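Local coordinates for zona pellucida sperm-binding protein 1,Zona pellucida sperm-binding protein 1 (Gallus gallus, PDB 6GF6) that probably cross-links filaments of the egg coat through homodimers of its N-terminal ZP-N1 domain, the part described here, at residues K34-F39 / V82-L87; F17-L22 / F65-E70; Y12-F17 / M104-P109; G28-F33 / G61-S66. The protein carries 2 engineered substitutions. One frame throughout, in Å; residues are numbered along the deposited sequence.

Interaction 1 of 4, residues K34-F39 / V82-L87; sequences KVLDEF and VLRVQL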
loop_
_atom_site.group_PDB
_atom_site.type_symbol
_atom_site.label_atom_id
_atom_site.label_comp_id
_atom_site.label_asym_id
_atom_site.label_seq_id
_atom_site.Cartn_x
_atom_site.Cartn_y
_atom_site.Cartn_z
ATOM N N LYS B 34 -14.502 -2.679 -6.991
ATOM C CA LYS B 34 -14.546 -4.133 -7.042
ATOM C C LYS B 34 -13.640 -4.621 -8.161
ATOM O O LYS B 34 -13.625 -4.045 -9.253
ATOM C CB LYS B 34 -15.969 -4.664 -7.265
ATOM C CG LYS B 34 -16.916 -4.484 -6.089
ATOM C CD LYS B 34 -17.706 -3.190 -6.203
ATOM C CE LYS B 34 -18.871 -3.164 -5.223
ATOM N NZ LYS B 34 -18.412 -3.206 -3.807
ATOM N N VAL B 35 -12.888 -5.680 -7.885
ATOM C CA VAL B 35 -12.022 -6.304 -8.876
ATOM C C VAL B 35 -12.834 -7.311 -9.677
ATOM O O VAL B 35 -13.622 -8.079 -9.116
ATOM C CB VAL B 35 -10.813 -6.974 -8.198
ATOM C CG1 VAL B 35 -9.962 -7.709 -9.223
ATOM C CG2 VAL B 35 -9.982 -5.940 -7.455
ATOM N N LEU B 36 -12.647 -7.304 -10.993
ATOM C CA LEU B 36 -13.368 -8.186 -11.902
ATOM C C LEU B 36 -12.434 -9.242 -12.478
ATOM O O LEU B 36 -11.274 -8.957 -12.792
ATOM C CB LEU B 36 -14.008 -7.401 -13.050
ATOM C CG LEU B 36 -14.896 -6.221 -12.667
ATOM C CD1 LEU B 36 -15.370 -5.513 -13.926
ATOM C CD2 LEU B 36 -16.082 -6.681 -11.832
ATOM N N ASP B 37 -12.932 -10.471 -12.576
ATOM C CA ASP B 37 -12.233 -11.545 -13.266
ATOM C C ASP B 37 -12.922 -11.792 -14.605
ATOM O O ASP B 37 -13.911 -11.140 -14.947
ATOM C CB ASP B 37 -12.161 -12.803 -12.387
ATOM C CG ASP B 37 -13.503 -13.503 -12.214
ATOM O OD1 ASP B 37 -14.528 -13.035 -12.752
ATOM O OD2 ASP B 37 -13.528 -14.528 -11.498
ATOM N N GLU B 38 -12.378 -12.732 -15.378
ATOM C CA GLU B 38 -12.911 -13.005 -16.708
ATOM C C GLU B 38 -14.322 -13.585 -16.676
ATOM O O GLU B 38 -14.966 -13.659 -17.727
ATOM C CB GLU B 38 -11.968 -13.947 -17.465
ATOM C CG GLU B 38 -11.762 -15.318 -16.828
ATOM C CD GLU B 38 -10.587 -15.347 -15.865
ATOM O OE1 GLU B 38 -10.184 -14.271 -15.374
ATOM O OE2 GLU B 38 -10.061 -16.451 -15.604
ATOM N N PHE B 39 -14.823 -13.978 -15.509
ATOM C CA PHE B 39 -16.171 -14.513 -15.389
ATOM C C PHE B 39 -17.167 -13.480 -14.895
ATOM O O PHE B 39 -18.335 -13.818 -14.688
ATOM C CB PHE B 39 -16.175 -15.713 -14.435
ATOM C CG PHE B 39 -15.235 -16.812 -14.839
ATOM C CD1 PHE B 39 -15.606 -17.734 -15.805
ATOM C CD2 PHE B 39 -13.975 -16.911 -14.273
ATOM C CE1 PHE B 39 -14.746 -18.749 -16.186
ATOM C CE2 PHE B 39 -13.108 -17.921 -14.651
ATOM C CZ PHE B 39 -13.495 -18.839 -15.614
ATOM N N VAL B 82 -3.032 -6.545 -17.181
ATOM C CA VAL B 82 -4.403 -6.074 -17.329
ATOM C C VAL B 82 -5.175 -6.388 -16.053
ATOM O O VAL B 82 -5.202 -7.540 -15.600
ATOM C CB VAL B 82 -5.091 -6.704 -18.552
ATOM C CG1 VAL B 82 -6.516 -6.173 -18.693
ATOM C CG2 VAL B 82 -4.281 -6.408 -19.809
ATOM N N LEU B 83 -5.824 -5.370 -15.495
ATOM C CA LEU B 83 -6.683 -5.524 -14.328
ATOM C C LEU B 83 -7.953 -4.735 -14.580
ATOM O O LEU B 83 -7.894 -3.531 -14.854
ATOM C CB LEU B 83 -5.995 -5.028 -13.055
ATOM C CG LEU B 83 -6.804 -5.183 -11.764
ATOM C CD1 LEU B 83 -7.029 -6.644 -11.428
ATOM C CD2 LEU B 83 -6.113 -4.493 -10.617
ATOM N N ARG B 84 -9.088 -5.413 -14.485
ATOM C CA ARG B 84 -10.392 -4.805 -14.696
ATOM C C ARG B 84 -11.038 -4.517 -13.350
ATOM O O ARG B 84 -11.080 -5.389 -12.475
ATOM C CB ARG B 84 -11.282 -5.715 -15.543
ATOM C CG ARG B 84 -10.830 -5.804 -16.995
ATOM C CD ARG B 84 -11.680 -6.742 -17.843
ATOM N NE ARG B 84 -13.117 -6.478 -17.728
ATOM C CZ ARG B 84 -14.014 -7.327 -17.230
ATOM N NH1 ARG B 84 -13.655 -8.528 -16.785
ATOM N NH2 ARG B 84 -15.290 -6.974 -17.181
ATOM N N VAL B 85 -11.503 -3.284 -13.179
ATOM C CA VAL B 85 -12.065 -2.808 -11.924
ATOM C C VAL B 85 -13.397 -2.145 -12.225
ATOM O O VAL B 85 -13.541 -1.460 -13.242
ATOM C CB VAL B 85 -11.123 -1.815 -11.209
ATOM C CG1 VAL B 85 -11.755 -1.310 -9.917
ATOM C CG2 VAL B 85 -9.780 -2.464 -10.919
ATOM N N GLN B 86 -14.367 -2.345 -11.341
ATOM C CA GLN B 86 -15.650 -1.662 -11.417
ATOM C C GLN B 86 -15.702 -0.578 -10.352
ATOM O O GLN B 86 -15.345 -0.822 -9.195
ATOM C CB GLN B 86 -16.809 -2.643 -11.232
ATOM C CG GLN B 86 -18.180 -2.013 -11.429
ATOM C CD GLN B 86 -19.311 -2.967 -11.117
ATOM O OE1 GLN B 86 -19.096 -4.037 -10.552
ATOM N NE2 GLN B 86 -20.527 -2.578 -11.474
ATOM N N LEU B 87 -16.113 0.621 -10.754
ATOM C CA LEU B 87 -16.340 1.735 -9.842
ATOM C C LEU B 87 -17.835 1.944 -9.711
ATOM O O LEU B 87 -18.527 2.127 -10.719
ATOM C CB LEU B 87 -15.681 3.018 -10.340
ATOM C CG LEU B 87 -14.165 3.015 -10.471
ATOM C CD1 LEU B 87 -13.774 2.348 -11.760
ATOM C CD2 LEU B 87 -13.638 4.438 -10.429
HETATM O O HOH W 1 -9.162 -8.144 -13.926
#

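Interaction 2 of 4, residues F17-L22 / F65-E70; sequences FGMQLL and FSAGYE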
loop_
_atom_site.group_PDB
_atom_site.type_symbol
_atom_site.label_atom_id
_atom_site.label_comp_id
_atom_site.label_asym_id
_atom_site.label_seq_id
_atom_site.Cartn_x
_atom_site.Cartn_y
_atom_site.Cartn_z
ATOM N N PHE B 17 6.179 -1.105 -10.232
ATOM C CA PHE B 17 5.834 -2.337 -9.539
ATOM C C PHE B 17 4.337 -2.580 -9.425
ATOM O O PHE B 17 3.931 -3.709 -9.141
ATOM C CB PHE B 17 6.459 -2.318 -8.137
ATOM C CG PHE B 17 7.955 -2.169 -8.172
ATOM C CD1 PHE B 17 8.777 -3.276 -8.308
ATOM C CD2 PHE B 17 8.534 -0.909 -8.119
ATOM C CE1 PHE B 17 10.155 -3.129 -8.359
ATOM C CE2 PHE B 17 9.909 -0.759 -8.170
ATOM C CZ PHE B 17 10.720 -1.866 -8.289
ATOM N N GLY B 18 3.519 -1.564 -9.636
ATOM C CA GLY B 18 2.086 -1.715 -9.582
ATOM C C GLY B 18 1.406 -0.564 -10.284
ATOM O O GLY B 18 2.032 0.189 -11.030
ATOM N N MET B 19 0.107 -0.433 -10.030
ATOM C CA MET B 19 -0.703 0.614 -10.634
ATOM C C MET B 19 -1.688 1.140 -9.602
ATOM O O MET B 19 -1.972 0.488 -8.594
ATOM C CB MET B 19 -1.448 0.100 -11.873
ATOM C CG MET B 19 -2.019 -1.298 -11.700
ATOM S SD MET B 19 -2.744 -1.966 -13.208
ATOM C CE MET B 19 -2.524 -3.720 -12.929
ATOM N N GLN B 20 -2.209 2.338 -9.863
ATOM C CA GLN B 20 -3.176 2.966 -8.977
ATOM C C GLN B 20 -4.271 3.632 -9.797
ATOM O O GLN B 20 -4.003 4.203 -10.855
ATOM C CB GLN B 20 -2.517 3.994 -8.047
ATOM C CG GLN B 20 -1.890 5.178 -8.761
ATOM C CD GLN B 20 -1.516 6.297 -7.811
ATOM O OE1 GLN B 20 -1.594 6.145 -6.592
ATOM N NE2 GLN B 20 -1.111 7.433 -8.366
ATOM N N LEU B 21 -5.502 3.547 -9.298
ATOM C CA LEU B 21 -6.682 4.148 -9.908
ATOM C C LEU B 21 -7.223 5.222 -8.975
ATOM O O LEU B 21 -7.529 4.938 -7.812
ATOM C CB LEU B 21 -7.734 3.073 -10.186
ATOM C CG LEU B 21 -9.090 3.466 -10.759
ATOM C CD1 LEU B 21 -8.949 4.226 -12.047
ATOM C CD2 LEU B 21 -9.894 2.212 -10.995
ATOM N N LEU B 22 -7.330 6.453 -9.473
ATOM C CA LEU B 22 -7.773 7.586 -8.668
ATOM C C LEU B 22 -9.132 8.067 -9.158
ATOM O O LEU B 22 -9.330 8.265 -10.361
ATOM C CB LEU B 22 -6.753 8.722 -8.709
ATOM C CG LEU B 22 -5.350 8.354 -8.220
ATOM C CD1 LEU B 22 -4.515 7.751 -9.342
ATOM C CD2 LEU B 22 -4.665 9.576 -7.638
ATOM N N PHE B 65 -7.273 3.368 -5.448
ATOM C CA PHE B 65 -7.163 1.916 -5.503
ATOM C C PHE B 65 -5.762 1.573 -5.995
ATOM O O PHE B 65 -5.358 2.028 -7.071
ATOM C CB PHE B 65 -8.202 1.311 -6.443
ATOM C CG PHE B 65 -7.995 -0.157 -6.694
ATOM C CD1 PHE B 65 -8.121 -1.075 -5.660
ATOM C CD2 PHE B 65 -7.592 -0.613 -7.941
ATOM C CE1 PHE B 65 -7.921 -2.427 -5.887
ATOM C CE2 PHE B 65 -7.380 -1.965 -8.170
ATOM C CZ PHE B 65 -7.536 -2.869 -7.142
ATOM N N SER B 66 -5.013 0.821 -5.188
ATOM C CA SER B 66 -3.645 0.411 -5.494
ATOM C C SER B 66 -3.585 -1.093 -5.743
ATOM O O SER B 66 -4.231 -1.868 -5.026
ATOM C CB SER B 66 -2.707 0.772 -4.343
ATOM O OG SER B 66 -2.811 2.151 -4.021
ATOM N N ALA B 67 -2.829 -1.505 -6.768
ATOM C CA ALA B 67 -2.702 -2.916 -7.124
ATOM C C ALA B 67 -1.281 -3.241 -7.572
ATOM O O ALA B 67 -0.767 -2.615 -8.503
ATOM C CB ALA B 67 -3.693 -3.278 -8.233
ATOM N N GLY B 68 -0.659 -4.230 -6.929
ATOM C CA GLY B 68 0.606 -4.755 -7.418
ATOM C C GLY B 68 0.424 -5.567 -8.688
ATOM O O GLY B 68 -0.623 -6.174 -8.922
ATOM N N TYR B 69 1.458 -5.556 -9.540
ATOM C CA TYR B 69 1.379 -6.270 -10.816
ATOM C C TYR B 69 1.245 -7.781 -10.636
ATOM O O TYR B 69 0.687 -8.455 -11.507
ATOM C CB TYR B 69 2.605 -5.957 -11.690
ATOM C CG TYR B 69 2.624 -4.570 -12.296
ATOM C CD1 TYR B 69 1.460 -3.970 -12.748
ATOM C CD2 TYR B 69 3.808 -3.865 -12.420
ATOM C CE1 TYR B 69 1.474 -2.699 -13.298
ATOM C CE2 TYR B 69 3.833 -2.593 -12.968
ATOM C CZ TYR B 69 2.662 -2.015 -13.407
ATOM O OH TYR B 69 2.680 -0.750 -13.960
ATOM N N GLU B 70 1.721 -8.334 -9.522
ATOM C CA GLU B 70 1.673 -9.774 -9.303
ATOM C C GLU B 70 0.484 -10.190 -8.446
ATOM O O GLU B 70 0.458 -11.312 -7.933
ATOM C CB GLU B 70 2.970 -10.243 -8.635
ATOM C CG GLU B 70 4.248 -9.906 -9.397
ATOM C CD GLU B 70 4.446 -10.758 -10.626
ATOM O OE1 GLU B 70 3.788 -11.814 -10.732
ATOM O OE2 GLU B 70 5.265 -10.372 -11.488
HETATM O O HOH W 2 -1.286 4.310 -4.510
#

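Interaction 3 of 4, residues Y12-F17 / M104-P109; sequences YDCGDF and MTCPRP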
loop_
_atom_site.group_PDB
_atom_site.type_symbol
_atom_site.label_atom_id
_atom_site.label_comp_id
_atom_site.label_asym_id
_atom_site.label_seq_id
_atom_site.Cartn_x
_atom_site.Cartn_y
_atom_site.Cartn_z
ATOM N N TYR B 12 -5.908 6.474 -14.060
ATOM C CA TYR B 12 -4.987 5.531 -13.440
ATOM C C TYR B 12 -3.564 5.746 -13.944
ATOM O O TYR B 12 -3.331 6.297 -15.025
ATOM C CB TYR B 12 -5.421 4.071 -13.668
ATOM C CG TYR B 12 -5.278 3.545 -15.076
ATOM C CD1 TYR B 12 -6.304 3.683 -15.999
ATOM C CD2 TYR B 12 -4.124 2.881 -15.473
ATOM C CE1 TYR B 12 -6.178 3.195 -17.287
ATOM C CE2 TYR B 12 -3.989 2.385 -16.761
ATOM C CZ TYR B 12 -5.024 2.545 -17.661
ATOM O OH TYR B 12 -4.911 2.051 -18.941
ATOM N N ASP B 13 -2.611 5.327 -13.114
ATOM C CA ASP B 13 -1.190 5.467 -13.389
ATOM C C ASP B 13 -0.533 4.094 -13.404
ATOM O O ASP B 13 -0.843 3.236 -12.569
ATOM C CB ASP B 13 -0.508 6.342 -12.324
ATOM C CG ASP B 13 -1.079 7.748 -12.263
ATOM O OD1 ASP B 13 -1.327 8.331 -13.336
ATOM O OD2 ASP B 13 -1.313 8.257 -11.145
ATOM N N CYS B 14 0.358 3.883 -14.368
ATOM C CA CYS B 14 1.184 2.685 -14.422
ATOM C C CYS B 14 2.532 3.005 -13.793
ATOM O O CYS B 14 3.262 3.855 -14.302
ATOM C CB CYS B 14 1.376 2.205 -15.859
ATOM S SG CYS B 14 -0.140 1.681 -16.677
ATOM N N GLY B 15 2.872 2.304 -12.712
ATOM C CA GLY B 15 4.161 2.449 -12.075
ATOM C C GLY B 15 5.106 1.322 -12.452
ATOM O O GLY B 15 4.846 0.521 -13.352
ATOM N N ASP B 16 6.223 1.257 -11.725
ATOM C CA ASP B 16 7.234 0.241 -11.999
ATOM C C ASP B 16 6.865 -1.105 -11.380
ATOM O O ASP B 16 7.247 -2.150 -11.922
ATOM C CB ASP B 16 8.611 0.702 -11.505
ATOM C CG ASP B 16 9.108 1.964 -12.225
ATOM O OD1 ASP B 16 8.805 2.139 -13.428
ATOM O OD2 ASP B 16 9.793 2.791 -11.576
ATOM N N PHE B 17 6.179 -1.105 -10.232
ATOM C CA PHE B 17 5.834 -2.337 -9.539
ATOM C C PHE B 17 4.337 -2.580 -9.425
ATOM O O PHE B 17 3.931 -3.709 -9.141
ATOM C CB PHE B 17 6.459 -2.318 -8.137
ATOM C CG PHE B 17 7.955 -2.169 -8.172
ATOM C CD1 PHE B 17 8.777 -3.276 -8.308
ATOM C CD2 PHE B 17 8.534 -0.909 -8.119
ATOM C CE1 PHE B 17 10.155 -3.129 -8.359
ATOM C CE2 PHE B 17 9.909 -0.759 -8.170
ATOM C CZ PHE B 17 10.720 -1.866 -8.289
ATOM N N MET B 104 -7.362 -1.411 -16.654
ATOM C CA MET B 104 -6.047 -0.827 -16.451
ATOM C C MET B 104 -5.028 -1.675 -17.198
ATOM O O MET B 104 -4.823 -2.851 -16.870
ATOM C CB MET B 104 -5.727 -0.734 -14.960
ATOM C CG MET B 104 -6.714 0.132 -14.177
ATOM S SD MET B 104 -6.658 -0.104 -12.384
ATOM C CE MET B 104 -5.154 0.743 -11.940
ATOM N N THR B 105 -4.398 -1.079 -18.204
ATOM C CA THR B 105 -3.433 -1.754 -19.058
ATOM C C THR B 105 -2.079 -1.092 -18.857
ATOM O O THR B 105 -1.944 0.122 -19.036
ATOM C CB THR B 105 -3.868 -1.688 -20.524
ATOM O OG1 THR B 105 -5.172 -2.263 -20.660
ATOM C CG2 THR B 105 -2.903 -2.448 -21.408
ATOM N N CYS B 106 -1.092 -1.883 -18.455
ATOM C CA CYS B 106 0.220 -1.352 -18.134
ATOM C C CYS B 106 1.286 -2.210 -18.799
ATOM O O CYS B 106 1.097 -3.421 -18.964
ATOM C CB CYS B 106 0.453 -1.297 -16.617
ATOM S SG CYS B 106 -0.611 -0.084 -15.782
ATOM N N PRO B 107 2.386 -1.607 -19.239
ATOM C CA PRO B 107 3.380 -2.371 -19.991
ATOM C C PRO B 107 4.046 -3.427 -19.128
ATOM O O PRO B 107 4.199 -3.274 -17.915
ATOM C CB PRO B 107 4.379 -1.300 -20.442
ATOM C CG PRO B 107 4.249 -0.222 -19.436
ATOM C CD PRO B 107 2.812 -0.214 -19.017
ATOM N N ARG B 108 4.448 -4.508 -19.782
ATOM C CA ARG B 108 5.166 -5.601 -19.155
ATOM C C ARG B 108 6.443 -5.875 -19.942
ATOM O O ARG B 108 6.458 -5.726 -21.166
ATOM C CB ARG B 108 4.285 -6.860 -19.115
ATOM C CG ARG B 108 4.880 -8.069 -18.427
ATOM C CD ARG B 108 3.883 -9.219 -18.441
ATOM N NE ARG B 108 4.354 -10.380 -17.688
ATOM C CZ ARG B 108 5.008 -11.411 -18.215
ATOM N NH1 ARG B 108 5.280 -11.454 -19.518
ATOM N NH2 ARG B 108 5.393 -12.410 -17.435
ATOM N N PRO B 109 7.512 -6.298 -19.276
ATOM C CA PRO B 109 8.776 -6.484 -19.998
ATOM C C PRO B 109 8.881 -7.841 -20.675
ATOM O O PRO B 109 8.619 -8.881 -20.063
ATOM C CB PRO B 109 9.826 -6.324 -18.893
ATOM C CG PRO B 109 9.154 -6.787 -17.676
ATOM C CD PRO B 109 7.696 -6.426 -17.820
#

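Interaction 4 of 4, residues G28-F33 / G61-S66; sequences GRTVHF and GGLIFS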
loop_
_atom_site.group_PDB
_atom_site.type_symbol
_atom_site.label_atom_id
_atom_site.label_comp_id
_atom_site.label_asym_id
_atom_site.label_seq_id
_atom_site.Cartn_x
_atom_site.Cartn_y
_atom_site.Cartn_z
ATOM N N GLY B 28 -20.742 14.750 -1.317
ATOM C CA GLY B 28 -21.496 13.739 -0.603
ATOM C C GLY B 28 -21.510 12.354 -1.209
ATOM O O GLY B 28 -21.958 11.416 -0.539
ATOM N N ARG B 29 -21.055 12.178 -2.442
ATOM C CA ARG B 29 -20.988 10.846 -3.020
ATOM C C ARG B 29 -19.695 10.146 -2.607
ATOM O O ARG B 29 -18.750 10.766 -2.115
ATOM C CB ARG B 29 -21.109 10.906 -4.539
ATOM C CG ARG B 29 -22.393 11.558 -4.995
ATOM C CD ARG B 29 -22.571 11.470 -6.495
ATOM N NE ARG B 29 -23.912 11.880 -6.891
ATOM C CZ ARG B 29 -24.406 11.747 -8.116
ATOM N NH1 ARG B 29 -23.671 11.204 -9.075
ATOM N NH2 ARG B 29 -25.640 12.151 -8.381
ATOM N N THR B 30 -19.677 8.829 -2.784
ATOM C CA THR B 30 -18.465 8.047 -2.608
ATOM C C THR B 30 -18.357 7.068 -3.768
ATOM O O THR B 30 -19.220 7.011 -4.648
ATOM C CB THR B 30 -18.433 7.331 -1.256
ATOM O OG1 THR B 30 -17.138 6.741 -1.071
ATOM C CG2 THR B 30 -19.498 6.253 -1.177
ATOM N N VAL B 31 -17.276 6.296 -3.770
ATOM C CA VAL B 31 -17.001 5.321 -4.817
ATOM C C VAL B 31 -16.642 4.013 -4.131
ATOM O O VAL B 31 -15.895 4.009 -3.148
ATOM C CB VAL B 31 -15.870 5.785 -5.759
ATOM C CG1 VAL B 31 -15.542 4.727 -6.801
ATOM C CG2 VAL B 31 -16.249 7.082 -6.444
ATOM N N HIS B 32 -17.241 2.923 -4.591
ATOM C CA HIS B 32 -16.868 1.587 -4.161
ATOM C C HIS B 32 -16.168 0.874 -5.308
ATOM O O HIS B 32 -16.602 0.964 -6.464
ATOM C CB HIS B 32 -18.095 0.796 -3.700
ATOM C CG HIS B 32 -18.613 1.228 -2.366
ATOM N ND1 HIS B 32 -19.661 0.599 -1.733
ATOM C CD2 HIS B 32 -18.217 2.223 -1.538
ATOM C CE1 HIS B 32 -19.892 1.191 -0.575
ATOM N NE2 HIS B 32 -19.028 2.180 -0.433
ATOM N N PHE B 33 -15.077 0.186 -4.983
ATOM C CA PHE B 33 -14.246 -0.500 -5.960
ATOM C C PHE B 33 -14.440 -2.005 -5.843
ATOM O O PHE B 33 -14.533 -2.545 -4.736
ATOM C CB PHE B 33 -12.763 -0.161 -5.762
ATOM C CG PHE B 33 -12.435 1.295 -5.951
ATOM C CD1 PHE B 33 -12.589 2.198 -4.910
ATOM C CD2 PHE B 33 -11.956 1.760 -7.166
ATOM C CE1 PHE B 33 -12.279 3.536 -5.080
ATOM C CE2 PHE B 33 -11.645 3.097 -7.341
ATOM C CZ PHE B 33 -11.808 3.985 -6.297
ATOM N N GLY B 61 -9.475 14.206 -0.402
ATOM C CA GLY B 61 -10.747 13.512 -0.418
ATOM C C GLY B 61 -10.932 12.552 -1.575
ATOM O O GLY B 61 -11.992 11.916 -1.667
ATOM N N GLY B 62 -9.948 12.436 -2.469
ATOM C CA GLY B 62 -10.033 11.470 -3.546
ATOM C C GLY B 62 -9.754 10.059 -3.060
ATOM O O GLY B 62 -9.066 9.839 -2.064
ATOM N N LEU B 63 -10.306 9.088 -3.779
ATOM C CA LEU B 63 -10.171 7.680 -3.428
ATOM C C LEU B 63 -9.163 7.001 -4.345
ATOM O O LEU B 63 -9.115 7.273 -5.548
ATOM C CB LEU B 63 -11.525 6.977 -3.497
ATOM C CG LEU B 63 -12.586 7.645 -2.606
ATOM C CD1 LEU B 63 -13.975 7.084 -2.849
ATOM C CD2 LEU B 63 -12.215 7.508 -1.141
ATOM N N ILE B 64 -8.329 6.150 -3.753
ATOM C CA ILE B 64 -7.175 5.563 -4.422
ATOM C C ILE B 64 -7.286 4.051 -4.308
ATOM O O ILE B 64 -7.343 3.513 -3.196
ATOM C CB ILE B 64 -5.858 6.057 -3.806
ATOM C CG1 ILE B 64 -5.785 7.591 -3.842
ATOM C CG2 ILE B 64 -4.674 5.456 -4.541
ATOM C CD1 ILE B 64 -4.661 8.175 -3.001
ATOM N N PHE B 65 -7.273 3.368 -5.448
ATOM C CA PHE B 65 -7.163 1.916 -5.503
ATOM C C PHE B 65 -5.762 1.573 -5.995
ATOM O O PHE B 65 -5.358 2.028 -7.071
ATOM C CB PHE B 65 -8.202 1.311 -6.443
ATOM C CG PHE B 65 -7.995 -0.157 -6.694
ATOM C CD1 PHE B 65 -8.121 -1.075 -5.660
ATOM C CD2 PHE B 65 -7.592 -0.613 -7.941
ATOM C CE1 PHE B 65 -7.921 -2.427 -5.887
ATOM C CE2 PHE B 65 -7.380 -1.965 -8.170
ATOM C CZ PHE B 65 -7.536 -2.869 -7.142
ATOM N N SER B 66 -5.013 0.821 -5.188
ATOM C CA SER B 66 -3.645 0.411 -5.494
ATOM C C SER B 66 -3.585 -1.093 -5.743
ATOM O O SER B 66 -4.231 -1.868 -5.026
ATOM C CB SER B 66 -2.707 0.772 -4.343
ATOM O OG SER B 66 -2.811 2.151 -4.021
#

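Interaction 1 of 4, residues K34-F39 / V82-L87
K34 and Q86 face each other as an antiparallel hydrogen-bonded pair, and their two backbone bonds are part of the ladder joining strands 30-36 and 80-90. K34 N gives to Q86 O at 3.0 Å, while the return bond from Q86 N to K34 O is shorter, 2.8 Å, and nearly straight (170° at the hydrogen). Two residues on, L36 N donates to R84 O at 2.9 Å; past this point a water bridges L36 O and R84 N. V35 and V85 form the non-hydrogen-bonded pair between.

Among apolar contacts, V35 CG1 meets L83 CD1 at 3.8 Å on the face turned to the core, where F65 also packs. On the other face L36 lies under the guanidinium of R84: its CD1 is 3.6 Å from R84 NH2, and the arginine chain, bent at chi3 (51°), folds back over the leucine. L36 CD2 also touches Q86 CB.

Of the polar contacts, R84 NH1 makes a weak bond to D37 O at the guanidinium edge, whereas R84 NH2 forms the salt bridge to E101; K34 NZ forms a salt bridge to E44. The strands are thus joined chiefly by backbone bonds, with the charged side-chain ends engaged by neighbouring strands.

Interaction 2 of 4, residues F17-L22 / F65-E70
Residues 18-22 and 65-68 run antiparallel, 165° between their directions, with M19-A67 and L21-F65 as hydrogen-bonded pairs; M19 N to A67 O and A67 N to M19 O are both 2.8 Å. Y69 N then donates to F17 O, carrying the contact past the strand end. Beyond it the Y69 ring lies flat over G18: G18 CA stands 3.7 Å from the ring centroid, 2° off the normal, a CH-pi contact. M19 CG lies between its own backbone N and carbonyl carbon (chi1 41°), and from there the extended chain brings M19 CE to the edge of the same ring, 4.0 Å from Y69 CD1. The phenol hydroxyl bonds to G15 O. Replacing Y69 by an alanine would probably leave G18 without its aromatic cover and G15 O without this partner. On the opposite face, a water joins Q20 OE1 to S66 OG, while Q20 NE2 bonds to D13. One face of the pair is therefore apolar and aromatic, the other polar and water-bridged.

Interaction 3 of 4, residues Y12-F17 / M104-P109
The C14-C106 disulfide ties strand 9-14 to strand 96-107, linking the two sheets of this Ig-like ZP-N domain at one end. Its sulfurs, C14 SG and C106 SG, are 2.0 Å apart with a chi3 of -81°, near the right angle of an unstrained disulfide. Both cysteines place SG opposite their carbonyl carbon, and the strands, nearly parallel, approach no closer than 7.5 Å along their axes, so side chains rather than backbone ladders make the join.

Y12 lies beside the bridge. M104 packs over one face of its ring: M104 CG is 4.0 Å from the centroid and 17° off the normal, a CH-pi contact, and the bent chain brings M104 CE back to 3.8 Å from Y12 CB. The sulfur itself sits obliquely, 5.3 Å from that centroid, as a Met-aromatic contact. At the far end of the ring T105 N donates to Y12 OH at 3.3 Å, long but almost straight at 175°. C106 SG touches the ring edge at Y12 CE2.

Around this group, M19 packs on M104 and C106, and Y69 lies against both cysteines. Close by in sequence, D13 and D16 are zinc ligands in a structure of this protein, and D16 N bonds to E38 of the second subunit. The covalent bridge thus fixes the separation of the strands, while the tyrosine's face and hydroxyl add apolar and polar contacts alongside it.

Interaction 4 of 4, residues G28-F33 / G61-S66
F33 and L63 meet with the leucine at the ring edge: L63 CB is 3.9 Å from F33 CE1 and lies near the ring plane. F65 comes over a face instead, its CB 3.8 Å from F33 CD2 and 4.2 Å from the F33 centroid, 23° off the normal, a CH-pi contact set toward the rim. The opposite face is taken by V31 CG1 of the same strand, so the ring is wedged between a valine methyl and a methylene, with a third group at its edge. F33 CG is opposite the carbonyl carbon (chi1 -62°), which directs the ring toward strand 63-68.

L63 reaches the other way with CD1, 3.7 Å from V31 CB and 3.6 Å from T30 OG1; the latter is contact alone, and no hydrogen bond joins these segments. With an alanine in place of F33, the methylene of F65 and the methyl of V31 would probably lose the ring that separates them, opening a gap beside L63.

Farther out, F33 also packs on L21, A23 and L55, and V31 on L87. Backbone bonds of T30 with M90, H32 with E88 and L63 with A23 hold each strand in its own sheet. With axes 8.8 Å apart and 11° from parallel, and only side chains meeting, this is core packing between the facing sheets of a beta-sandwich, as expected of an Ig-like domain.

In the fold
Interactions 1 and 2 pair strands within the two facing sheets, whereas interactions 3 and 4 join sheet to sheet, on opposite sides of the chain's centre, their own centres about 20 Å apart. L83 connects the first pair across the core, its CD2 3.6 Å from A67 CB; F65, shared by interactions 2 and 4, reaches V85 CG2 with its CE2 at 3.7 Å. Interactions 2 and 3 lie closest, centres about 8 Å apart, and share F17, with Q20 O 2.9 Å from D13 N. They also meet the second subunit, whose E38 accepts from D16, F17 and G18. Zinc-ligand residues K34, H32, D13 and D16 belong to these segments, though no zinc is bound to this chain in this model.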